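Local structure of short-chain-enoyl-CoA hydratase (Clostridium acetobutylicum, 5Z7R) at residues Glu59-Ala64 / Asn105-Gly110; Cys119-Ala124 / Leu178-Val183; Ala51-Gly56 / Thr191-Ala196; Ile101-Gly106 / Glu187-Ala192. The protein catalyses the reversible hydration of crotonyl-CoA, accepting hexenoyl-CoA as well but not higher analogues. All blocks are in the same frame, centred on the assembly; numbering follows the deposited sequence.

Contact 1 belongs to the small sheet, where strand 63-64 pairs with strand 107-109; the other three sit on the six-stranded sheet. Contact 2 adds strand 182-183 beside strand 121-125, and contacts 3 and 4 lay helix 188-201 over strands 51-56 and 100-104. Contacts 3 and 4, whose centres are about 6 Å apart, share Thr-191 and Ala-192; the centres of contacts 2 and 4 are about 8 Å apart, those of contacts 1 and 3 about 16 Å. Along the chain, residues 51-64 come first, then 101-110, 119-124 and 178-196. Late segments thus close over early strands, while chain running from strands 51-56 and 100-104 enters the small sheet near the probable catalytic glutamates.

Contact 1. Residues Glu59-Ala64 / Asn105-Gly110; sequences EKSFVA and NGFALG
The carbonyl oxygen of Phe-107 receives two successive amides: Val-63 N donates to Phe-107 O at 3.0 Å, from a direction tilted out of the carbonyl plane, and Phe-62 N makes a second, weak bond to the same oxygen. Two neighbouring residues facing one carbonyl mark a beta bulge, and the parallel register slips by one residue between Ser-61 and Val-63. Before the bulge, Phe-107 N reaches Lys-60 O at 3.0 Å, nearly straight (168°) and on a lone pair; beyond it, Leu-109 N bonds weakly to Val-63 O. Gly-106 suits its place because the backbone of Lys-60 and Ser-61 comes so close that there is no room for a beta carbon.

Ser-61, Ala-64, Phe-107 and Leu-109 line one face of the pairing, Val-63 and Ala-108 the other. Lys-60, extended with CG anti to its backbone N (chi1 -159°), runs alongside Phe-107 and points the same way, its CG 4.0 Å from Phe-107 CE2. The hydroxyl of Ser-61 lies at the edge of that ring, and Leu-25 O gives it a weak partner. Phe-62 CD2 meets the small Ala-108 CB at 3.9 Å, and the Asn-105 amide crosses the Phe-62 side chain at about a right angle, its plane turned 64° from the ring.

Backbone polarity is therefore met at the bulge by sharing one acceptor, while Phe-62 packs on Ile-115 and Ala-116 of helix 111-117. The side chain of Leu-109 lies about 7 Å from that of Glu-134, the probable proton acceptor, which places this pairing close to the probable active site.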
loop_
_atom_site.group_PDB
_atom_site.type_symbol
_atom_site.label_atom_id
_atom_site.label_comp_id
_atom_site.label_asym_id
_atom_site.label_seq_id
_atom_site.Cartn_x
_atom_site.Cartn_y
_atom_site.Cartn_z
ATOM N N GLU A 59 32.598 -23.655 13.574
ATOM C CA GLU A 59 32.470 -22.734 14.692
ATOM C C GLU A 59 32.922 -21.340 14.318
ATOM O O GLU A 59 32.909 -20.459 15.166
ATOM C CB GLU A 59 33.308 -23.210 15.923
ATOM C CG GLU A 59 33.175 -24.688 16.285
ATOM C CD GLU A 59 31.768 -25.081 16.712
ATOM O OE1 GLU A 59 31.173 -24.301 17.502
ATOM O OE2 GLU A 59 31.267 -26.163 16.271
ATOM N N LYS A 60 33.361 -21.112 13.087
ATOM C CA LYS A 60 33.699 -19.756 12.723
ATOM C C LYS A 60 32.531 -19.025 12.011
ATOM O O LYS A 60 32.338 -17.808 12.221
ATOM C CB LYS A 60 34.977 -19.708 11.896
ATOM C CG LYS A 60 35.626 -18.321 11.950
ATOM C CD LYS A 60 37.068 -18.259 11.434
ATOM C CE LYS A 60 37.801 -17.048 12.032
ATOM N NZ LYS A 60 38.924 -16.556 11.184
ATOM N N SER A 61 31.755 -19.733 11.182
ATOM C CA SER A 61 30.820 -19.049 10.240
ATOM C C SER A 61 29.434 -19.594 10.157
ATOM O O SER A 61 29.227 -20.815 10.100
ATOM C CB SER A 61 31.350 -19.023 8.800
ATOM O OG SER A 61 31.804 -17.733 8.439
ATOM N N PHE A 62 28.491 -18.659 10.105
ATOM C CA PHE A 62 27.148 -18.959 9.654
ATOM C C PHE A 62 27.209 -19.020 8.116
ATOM O O PHE A 62 27.169 -20.098 7.549
ATOM C CB PHE A 62 26.154 -17.917 10.177
ATOM C CG PHE A 62 24.764 -18.093 9.652
ATOM C CD1 PHE A 62 23.984 -19.165 10.059
ATOM C CD2 PHE A 62 24.246 -17.197 8.733
ATOM C CE1 PHE A 62 22.710 -19.327 9.562
ATOM C CE2 PHE A 62 22.988 -17.355 8.230
ATOM C CZ PHE A 62 22.213 -18.406 8.656
ATOM N N VAL A 63 27.212 -17.861 7.499
ATOM C CA VAL A 63 27.492 -17.721 6.105
ATOM C C VAL A 63 28.284 -16.437 5.969
ATOM O O VAL A 63 27.796 -15.384 6.282
ATOM C CB VAL A 63 26.175 -17.684 5.308
ATOM C CG1 VAL A 63 26.393 -17.323 3.867
ATOM C CG2 VAL A 63 25.423 -18.985 5.428
ATOM N N ALA A 64 29.513 -16.527 5.518
ATOM C CA ALA A 64 30.301 -15.343 5.273
ATOM C C ALA A 64 30.206 -14.869 3.834
ATOM O O ALA A 64 31.051 -15.178 3.025
ATOM C CB ALA A 64 31.739 -15.568 5.672
ATOM N N ASN A 105 25.575 -19.148 13.979
ATOM C CA ASN A 105 26.661 -19.697 14.776
ATOM C C ASN A 105 27.953 -18.953 14.585
ATOM O O ASN A 105 28.958 -19.311 15.152
ATOM C CB ASN A 105 26.872 -21.179 14.450
ATOM C CG ASN A 105 27.274 -21.403 12.999
ATOM O OD1 ASN A 105 28.472 -21.505 12.676
ATOM N ND2 ASN A 105 26.278 -21.433 12.113
ATOM N N GLY A 106 27.951 -17.887 13.809
ATOM C CA GLY A 106 29.217 -17.197 13.587
ATOM C C GLY A 106 29.044 -16.098 12.593
ATOM O O GLY A 106 28.015 -15.459 12.575
ATOM N N PHE A 107 30.048 -15.870 11.768
ATOM C CA PHE A 107 29.974 -14.805 10.764
ATOM C C PHE A 107 28.671 -14.875 9.953
ATOM O O PHE A 107 28.233 -15.954 9.505
ATOM C CB PHE A 107 31.148 -14.910 9.805
ATOM C CG PHE A 107 32.450 -14.325 10.307
ATOM C CD1 PHE A 107 32.602 -12.962 10.478
ATOM C CD2 PHE A 107 33.566 -15.130 10.456
ATOM C CE1 PHE A 107 33.822 -12.417 10.865
ATOM C CE2 PHE A 107 34.788 -14.591 10.842
ATOM C CZ PHE A 107 34.913 -13.229 11.045
ATOM N N ALA A 108 28.048 -13.712 9.796
ATOM C CA ALA A 108 26.840 -13.565 8.971
ATOM C C ALA A 108 26.860 -12.236 8.237
ATOM O O ALA A 108 26.271 -11.270 8.686
ATOM C CB ALA A 108 25.585 -13.688 9.812
ATOM N N LEU A 109 27.535 -12.195 7.096
ATOM C CA LEU A 109 27.730 -10.959 6.383
ATOM C C LEU A 109 27.125 -11.007 4.969
ATOM O O LEU A 109 27.017 -12.071 4.345
ATOM C CB LEU A 109 29.218 -10.636 6.318
ATOM C CG LEU A 109 30.030 -10.718 7.626
ATOM C CD1 LEU A 109 31.508 -10.359 7.384
ATOM C CD2 LEU A 109 29.448 -9.814 8.712
ATOM N N GLY A 110 26.679 -9.841 4.509
ATOM C CA GLY A 110 26.185 -9.660 3.162
ATOM C C GLY A 110 25.095 -10.664 2.923
ATOM O O GLY A 110 24.145 -10.715 3.707
#

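Contact 2. Residues Cys119-Ala124 / Leu178-Val183; sequences CDIRIA and LVNKVV
Backbone pairing between Arg-122 to Ala-124 and Asn-180 to Val-183 provides three bonds. Asn-180 N donates to Arg-122 O at 3.0 Å, Ala-124 N to Lys-181 O at 3.0 Å, and Val-183 N to Ala-124 O at 3.1 Å. Ala-124 uses both its amide and its carbonyl, as expected of parallel strands.

Side chains add polar bonds of their own. Arg-122 bends at chi3 (-61°), which brings NE back to Leu-178 O at 2.8 Å, nearly along the C=O axis, while NH1 donates to Cys-119 O at 2.8 Å and also to Ala-116 O. A buried arginine fits here because its several N-H groups can serve the backbone carbonyls of Leu-178, Cys-119 and Ala-116 at once. Asn-180 ND2, beside Ile-121 CG2, has its polar partners in the second subunit, Gln-160 and Gly-156.

Apolar contacts accompany these bonds. Val-179 CG1 rests against the methylene Arg-122 CB (3.8 Å) and the methyl of Ala-124. Ile-123 and Lys-181 lie side by side, pointing the same way, and are tight where Ile-123 CG1 meets Lys-181 CB at 3.5 Å.

Arginine thus ties three carbonyls together where the last strand joins the large sheet, and the positive charge is probably stabilised by them; the asparagine carries the same region into the subunit interface.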
loop_
_atom_site.group_PDB
_atom_site.type_symbol
_atom_site.label_atom_id
_atom_site.label_comp_id
_atom_site.label_asym_id
_atom_site.label_seq_id
_atom_site.Cartn_x
_atom_site.Cartn_y
_atom_site.Cartn_z
ATOM N N CYS A 119 14.688 -15.839 7.376
ATOM C CA CYS A 119 13.982 -16.802 8.249
ATOM C C CYS A 119 12.997 -16.125 9.215
ATOM O O CYS A 119 13.049 -14.917 9.455
ATOM C CB CYS A 119 14.988 -17.595 9.080
ATOM S SG CYS A 119 16.343 -18.322 8.135
ATOM N N ASP A 120 12.096 -16.914 9.757
ATOM C CA ASP A 120 11.148 -16.440 10.736
ATOM C C ASP A 120 11.772 -15.843 12.039
ATOM O O ASP A 120 11.425 -14.733 12.438
ATOM C CB ASP A 120 10.204 -17.585 11.075
ATOM C CG ASP A 120 9.356 -17.990 9.897
ATOM O OD1 ASP A 120 8.538 -17.158 9.479
ATOM O OD2 ASP A 120 9.495 -19.124 9.390
ATOM N N ILE A 121 12.696 -16.596 12.661
ATOM C CA ILE A 121 13.290 -16.310 13.955
ATOM C C ILE A 121 14.809 -16.389 13.852
ATOM O O ILE A 121 15.356 -17.349 13.309
ATOM C CB ILE A 121 12.789 -17.343 14.972
ATOM C CG1 ILE A 121 11.305 -17.123 15.242
ATOM C CG2 ILE A 121 13.537 -17.253 16.290
ATOM C CD1 ILE A 121 10.573 -18.367 15.684
ATOM N N ARG A 122 15.501 -15.387 14.354
ATOM C CA ARG A 122 16.947 -15.424 14.403
ATOM C C ARG A 122 17.380 -15.532 15.862
ATOM O O ARG A 122 16.811 -14.897 16.779
ATOM C CB ARG A 122 17.558 -14.153 13.826
ATOM C CG ARG A 122 17.557 -14.090 12.307
ATOM C CD ARG A 122 17.465 -12.672 11.713
ATOM N NE ARG A 122 16.242 -11.968 12.082
ATOM C CZ ARG A 122 15.023 -12.332 11.731
ATOM N NH1 ARG A 122 14.813 -13.414 10.979
ATOM N NH2 ARG A 122 13.990 -11.613 12.138
ATOM N N ILE A 123 18.431 -16.318 16.042
ATOM C CA ILE A 123 19.027 -16.589 17.319
ATOM C C ILE A 123 20.507 -16.702 17.008
ATOM O O ILE A 123 20.881 -17.115 15.919
ATOM C CB ILE A 123 18.334 -17.846 17.887
ATOM C CG1 ILE A 123 17.573 -17.475 19.147
ATOM C CG2 ILE A 123 19.232 -19.058 18.065
ATOM C CD1 ILE A 123 16.103 -17.811 19.037
ATOM N N ALA A 124 21.354 -16.252 17.904
ATOM C CA ALA A 124 22.764 -16.162 17.579
ATOM C C ALA A 124 23.599 -16.667 18.728
ATOM O O ALA A 124 23.099 -16.729 19.862
ATOM C CB ALA A 124 23.139 -14.738 17.270
ATOM N N LEU A 178 17.708 -7.383 15.712
ATOM C CA LEU A 178 18.106 -8.225 14.581
ATOM C C LEU A 178 17.958 -9.687 14.948
ATOM O O LEU A 178 17.455 -10.510 14.146
ATOM C CB LEU A 178 19.552 -7.934 14.179
ATOM C CG LEU A 178 20.019 -8.641 12.917
ATOM C CD1 LEU A 178 19.026 -8.479 11.779
ATOM C CD2 LEU A 178 21.378 -8.105 12.481
ATOM N N VAL A 179 18.397 -10.009 16.183
ATOM C CA VAL A 179 18.140 -11.327 16.773
ATOM C C VAL A 179 17.254 -11.245 18.003
ATOM O O VAL A 179 17.208 -10.199 18.641
ATOM C CB VAL A 179 19.438 -12.048 17.156
ATOM C CG1 VAL A 179 20.224 -12.345 15.885
ATOM C CG2 VAL A 179 20.275 -11.228 18.151
ATOM N N ASN A 180 16.568 -12.366 18.280
ATOM C CA ASN A 180 15.741 -12.592 19.446
ATOM C C ASN A 180 16.484 -13.102 20.694
ATOM O O ASN A 180 15.984 -12.977 21.793
ATOM C CB ASN A 180 14.671 -13.615 19.108
ATOM C CG ASN A 180 13.703 -13.132 18.061
ATOM O OD1 ASN A 180 13.667 -11.946 17.707
ATOM N ND2 ASN A 180 12.888 -14.055 17.563
ATOM N N LYS A 181 17.647 -13.724 20.522
ATOM C CA LYS A 181 18.435 -14.240 21.649
ATOM C C LYS A 181 19.896 -14.391 21.318
ATOM O O LYS A 181 20.291 -14.642 20.175
ATOM C CB LYS A 181 17.975 -15.619 22.047
ATOM C CG LYS A 181 16.600 -15.738 22.652
ATOM C CD LYS A 181 16.552 -17.042 23.444
ATOM C CE LYS A 181 15.149 -17.360 23.936
ATOM N NZ LYS A 181 14.317 -17.934 22.842
ATOM N N VAL A 182 20.710 -14.245 22.343
ATOM C CA VAL A 182 22.123 -14.596 22.260
ATOM C C VAL A 182 22.359 -15.662 23.335
ATOM O O VAL A 182 21.799 -15.572 24.421
ATOM C CB VAL A 182 23.007 -13.351 22.377
ATOM C CG1 VAL A 182 24.481 -13.681 22.184
ATOM C CG2 VAL A 182 22.563 -12.344 21.331
ATOM N N VAL A 183 23.070 -16.722 22.952
ATOM C CA VAL A 183 23.526 -17.814 23.827
ATOM C C VAL A 183 24.982 -18.046 23.471
ATOM O O VAL A 183 25.498 -17.395 22.556
ATOM C CB VAL A 183 22.765 -19.132 23.625
ATOM C CG1 VAL A 183 21.290 -18.993 23.980
ATOM C CG2 VAL A 183 22.910 -19.648 22.210
#

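Contact 3. Residues Ala51-Gly56 / Thr191-Ala196; sequences AVILTG and TAKEIA
Ile-53 points from strand 51-56 toward helix 188-201, its CD1 methyl resting among three helical side chains. Ile-53 CD1 lies 3.9 Å from Ala-192 CB. The same methyl is 3.9 Å from Lys-193 CG and a little farther from Ala-196 CB. With CG1 beside the backbone N (chi1 -57°) and chi2 extended, the longer branch of Ile-53 reaches the helix surface, while the other branch, CG2, touches Ala-192 CB at 4.0 Å. The chain of Lys-193 crosses Ile-53 at about a right angle, offering its methylene CG to the isoleucine while NZ leaves to make a salt bridge with Glu-11.

Ala-192 and Ala-196 stand one helical turn apart and both turn their methyls toward the strand, which suits the small side chain: strand and helix axes approach to 9.0 Å and run nearly antiparallel, at 163°. Farther back along the chain, Ala-51 CB meets Ala-196 CB at 4.4 Å, methyl against methyl.

The contact is wholly apolar, so its steadiness comes from shape and burial; the one charged residue taking part lays its CG methylene against Ile-53 at the margin of the contact, while its ammonium group pairs with Glu-11 on strand 6-11.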
loop_
_atom_site.group_PDB
_atom_site.type_symbol
_atom_site.label_atom_id
_atom_site.label_comp_id
_atom_site.label_asym_id
_atom_site.label_seq_id
_atom_site.Cartn_x
_atom_site.Cartn_y
_atom_site.Cartn_z
ATOM N N ALA A 51 9.152 -27.920 11.206
ATOM C CA ALA A 51 9.958 -26.751 11.447
ATOM C C ALA A 51 11.342 -26.955 10.869
ATOM O O ALA A 51 11.734 -28.077 10.537
ATOM C CB ALA A 51 10.017 -26.420 12.932
ATOM N N VAL A 52 12.061 -25.863 10.696
ATOM C CA VAL A 52 13.356 -25.898 10.062
ATOM C C VAL A 52 14.329 -25.073 10.874
ATOM O O VAL A 52 13.962 -24.025 11.404
ATOM C CB VAL A 52 13.273 -25.315 8.628
ATOM C CG1 VAL A 52 14.648 -25.134 8.014
ATOM C CG2 VAL A 52 12.393 -26.176 7.765
ATOM N N ILE A 53 15.563 -25.547 10.960
ATOM C CA ILE A 53 16.628 -24.823 11.552
ATOM C C ILE A 53 17.684 -24.708 10.499
ATOM O O ILE A 53 18.086 -25.676 9.887
ATOM C CB ILE A 53 17.236 -25.573 12.745
ATOM C CG1 ILE A 53 16.159 -25.869 13.791
ATOM C CG2 ILE A 53 18.403 -24.794 13.361
ATOM C CD1 ILE A 53 16.697 -26.671 14.956
ATOM N N LEU A 54 18.162 -23.503 10.326
ATOM C CA LEU A 54 19.156 -23.243 9.362
ATOM C C LEU A 54 20.339 -22.888 10.126
ATOM O O LEU A 54 20.277 -22.000 10.968
ATOM C CB LEU A 54 18.768 -22.035 8.521
ATOM C CG LEU A 54 19.784 -21.574 7.490
ATOM C CD1 LEU A 54 20.092 -22.698 6.504
ATOM C CD2 LEU A 54 19.260 -20.317 6.787
ATOM N N THR A 55 21.451 -23.506 9.806
ATOM C CA THR A 55 22.703 -23.010 10.344
ATOM C C THR A 55 23.826 -23.243 9.369
ATOM O O THR A 55 23.623 -23.812 8.308
ATOM C CB THR A 55 23.032 -23.698 11.681
ATOM O OG1 THR A 55 24.064 -22.958 12.339
ATOM C CG2 THR A 55 23.443 -25.184 11.438
ATOM N N GLY A 56 24.989 -22.735 9.735
ATOM C CA GLY A 56 26.239 -23.007 9.037
ATOM C C GLY A 56 27.033 -24.107 9.737
ATOM O O GLY A 56 26.596 -24.649 10.749
ATOM N N THR A 191 19.280 -24.500 22.019
ATOM C CA THR A 191 18.282 -23.427 22.098
ATOM C C THR A 191 17.319 -23.474 20.876
ATOM O O THR A 191 16.098 -23.549 21.063
ATOM C CB THR A 191 18.903 -22.035 22.264
ATOM O OG1 THR A 191 19.795 -22.059 23.375
ATOM C CG2 THR A 191 17.825 -20.998 22.535
ATOM N N ALA A 192 17.883 -23.469 19.658
ATOM C CA ALA A 192 17.112 -23.662 18.416
ATOM C C ALA A 192 16.151 -24.837 18.468
ATOM O O ALA A 192 14.972 -24.696 18.094
ATOM C CB ALA A 192 18.045 -23.847 17.260
ATOM N N LYS A 193 16.648 -25.989 18.947
ATOM C CA LYS A 193 15.874 -27.224 18.961
ATOM C C LYS A 193 14.779 -27.149 19.959
ATOM O O LYS A 193 13.707 -27.697 19.723
ATOM C CB LYS A 193 16.735 -28.483 19.212
ATOM C CG LYS A 193 17.641 -28.864 18.043
ATOM C CD LYS A 193 18.197 -30.284 18.075
ATOM C CE LYS A 193 19.703 -30.311 17.775
ATOM N NZ LYS A 193 20.099 -31.339 16.774
ATOM N N GLU A 194 15.006 -26.466 21.078
ATOM C CA GLU A 194 13.913 -26.334 22.032
ATOM C C GLU A 194 12.871 -25.339 21.520
ATOM O O GLU A 194 11.665 -25.583 21.658
ATOM C CB GLU A 194 14.400 -26.068 23.471
ATOM C CG GLU A 194 14.946 -24.688 23.797
ATOM C CD GLU A 194 16.015 -24.687 24.907
ATOM O OE1 GLU A 194 16.142 -23.645 25.606
ATOM O OE2 GLU A 194 16.753 -25.702 25.064
ATOM N N ILE A 195 13.302 -24.270 20.847
ATOM C CA ILE A 195 12.314 -23.427 20.138
ATOM C C ILE A 195 11.563 -24.264 19.087
ATOM O O ILE A 195 10.358 -24.332 19.103
ATOM C CB ILE A 195 12.946 -22.175 19.511
ATOM C CG1 ILE A 195 13.435 -21.250 20.614
ATOM C CG2 ILE A 195 11.931 -21.450 18.612
ATOM C CD1 ILE A 195 14.495 -20.264 20.171
ATOM N N ALA A 196 12.286 -24.950 18.220
ATOM C CA ALA A 196 11.658 -25.779 17.192
ATOM C C ALA A 196 10.696 -26.777 17.782
ATOM O O ALA A 196 9.604 -27.003 17.246
ATOM C CB ALA A 196 12.718 -26.496 16.398
#

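Contact 4. Residues Ile101-Gly106 / Glu187-Ala192; sequences IAAVNG and ELMNTA
Leu-188 CD2 sits over one face of the peptide group joining Val-104 to Asn-105, offset from its centre; this is the flat group of the strand that the helix meets, and no aromatic ring enters the contact. The methyl lies 3.4 Å from Val-104 O and 3.4 Å from Asn-105 CA, and it also touches Asn-105 CB. It gets there because Leu-188 CG is anti to the backbone N (chi1 -175°), which sends the branched end out toward the strand. Its second methyl, CD1, meets Ala-103 CB at 3.8 Å, so the two arms of the leucine span the end of strand 100-104. A branched, purely apolar residue suits this place, where it also packs on Ile-123 of the next strand.

Ala-103 points toward the helix, and its small methyl lets Leu-188, Met-189 and Ala-192 all approach: Met-189 SD is 4.3 Å and Ala-192 CB 4.4 Å from Ala-103 CB. Farther back, Ile-101 CG2 lies 4.3 Å from Ala-192 CB. On the helix itself, Glu-187 O accepts from both the amide and the hydroxyl of Thr-191, Thr-191 OG1 being 3.0 Å from that oxygen and well above its carbonyl plane, so this oxygen is gripped by two donors of one residue.

Alanines where the elements come nearest and larger apolar groups around them let the axes close to 8.9 Å while running almost antiparallel (167°). A helix laid in this way against the central strands of the larger sheet belongs to the alpha/beta architecture of the crotonase fold.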
loop_
_atom_site.group_PDB
_atom_site.type_symbol
_atom_site.label_atom_id
_atom_site.label_comp_id
_atom_site.label_asym_id
_atom_site.label_seq_id
_atom_site.Cartn_x
_atom_site.Cartn_y
_atom_site.Cartn_z
ATOM N N ILE A 101 14.103 -21.211 11.671
ATOM C CA ILE A 101 14.906 -20.612 12.688
ATOM C C ILE A 101 16.313 -20.598 12.145
ATOM O O ILE A 101 16.851 -21.663 11.777
ATOM C CB ILE A 101 14.844 -21.469 13.988
ATOM C CG1 ILE A 101 13.426 -21.511 14.550
ATOM C CG2 ILE A 101 15.763 -20.946 15.091
ATOM C CD1 ILE A 101 13.105 -22.825 15.235
ATOM N N ALA A 102 16.905 -19.418 12.085
ATOM C CA ALA A 102 18.320 -19.289 11.823
ATOM C C ALA A 102 19.137 -19.412 13.130
ATOM O O ALA A 102 19.022 -18.558 14.040
ATOM C CB ALA A 102 18.612 -17.967 11.187
ATOM N N ALA A 103 19.965 -20.453 13.224
ATOM C CA ALA A 103 20.922 -20.541 14.307
ATOM C C ALA A 103 22.224 -19.961 13.826
ATOM O O ALA A 103 23.042 -20.615 13.193
ATOM C CB ALA A 103 21.090 -21.971 14.771
ATOM N N VAL A 104 22.417 -18.693 14.115
ATOM C CA VAL A 104 23.547 -17.998 13.554
ATOM C C VAL A 104 24.685 -18.311 14.481
ATOM O O VAL A 104 24.745 -17.825 15.624
ATOM C CB VAL A 104 23.287 -16.484 13.437
ATOM C CG1 VAL A 104 24.488 -15.745 12.864
ATOM C CG2 VAL A 104 22.062 -16.252 12.581
ATOM N N ASN A 105 25.575 -19.148 13.979
ATOM C CA ASN A 105 26.661 -19.697 14.776
ATOM C C ASN A 105 27.953 -18.953 14.585
ATOM O O ASN A 105 28.958 -19.311 15.152
ATOM C CB ASN A 105 26.872 -21.179 14.450
ATOM C CG ASN A 105 27.274 -21.403 12.999
ATOM O OD1 ASN A 105 28.472 -21.505 12.676
ATOM N ND2 ASN A 105 26.278 -21.433 12.113
ATOM N N GLY A 106 27.951 -17.887 13.809
ATOM C CA GLY A 106 29.217 -17.197 13.587
ATOM C C GLY A 106 29.044 -16.098 12.593
ATOM O O GLY A 106 28.015 -15.459 12.575
ATOM N N GLU A 187 25.488 -23.699 23.642
ATOM C CA GLU A 187 24.031 -23.738 23.820
ATOM C C GLU A 187 23.193 -23.558 22.506
ATOM O O GLU A 187 22.011 -23.896 22.472
ATOM C CB GLU A 187 23.611 -22.652 24.808
ATOM C CG GLU A 187 24.296 -22.709 26.173
ATOM C CD GLU A 187 23.820 -21.609 27.137
ATOM O OE1 GLU A 187 23.475 -20.483 26.701
ATOM O OE2 GLU A 187 23.810 -21.859 28.357
ATOM N N LEU A 188 23.787 -23.024 21.444
ATOM C CA LEU A 188 23.014 -22.627 20.231
ATOM C C LEU A 188 21.980 -23.637 19.673
ATOM O O LEU A 188 20.777 -23.358 19.597
ATOM C CB LEU A 188 23.979 -22.215 19.126
ATOM C CG LEU A 188 23.373 -21.659 17.828
ATOM C CD1 LEU A 188 22.186 -20.766 18.151
ATOM C CD2 LEU A 188 24.400 -20.866 17.055
ATOM N N MET A 189 22.436 -24.814 19.288
ATOM C CA MET A 189 21.538 -25.781 18.681
ATOM C C MET A 189 20.508 -26.313 19.656
ATOM O O MET A 189 19.382 -26.621 19.246
ATOM C CB MET A 189 22.332 -26.924 18.057
ATOM C CG MET A 189 23.055 -26.514 16.773
ATOM S SD MET A 189 21.970 -26.097 15.353
ATOM C CE MET A 189 20.703 -27.371 15.469
ATOM N N ASN A 190 20.873 -26.453 20.931
ATOM C CA ASN A 190 19.869 -26.851 21.923
ATOM C C ASN A 190 18.841 -25.760 21.977
ATOM O O ASN A 190 17.638 -26.061 21.988
ATOM C CB ASN A 190 20.420 -27.079 23.359
ATOM C CG ASN A 190 21.195 -28.376 23.507
ATOM O OD1 ASN A 190 20.960 -29.358 22.790
ATOM N ND2 ASN A 190 22.146 -28.381 24.444
ATOM N N THR A 191 19.280 -24.500 22.019
ATOM C CA THR A 191 18.282 -23.427 22.098
ATOM C C THR A 191 17.319 -23.474 20.876
ATOM O O THR A 191 16.098 -23.549 21.063
ATOM C CB THR A 191 18.903 -22.035 22.264
ATOM O OG1 THR A 191 19.795 -22.059 23.375
ATOM C CG2 THR A 191 17.825 -20.998 22.535
ATOM N N ALA A 192 17.883 -23.469 19.658
ATOM C CA ALA A 192 17.112 -23.662 18.416
ATOM C C ALA A 192 16.151 -24.837 18.468
ATOM O O ALA A 192 14.972 -24.696 18.094
ATOM C CB ALA A 192 18.045 -23.847 17.260
#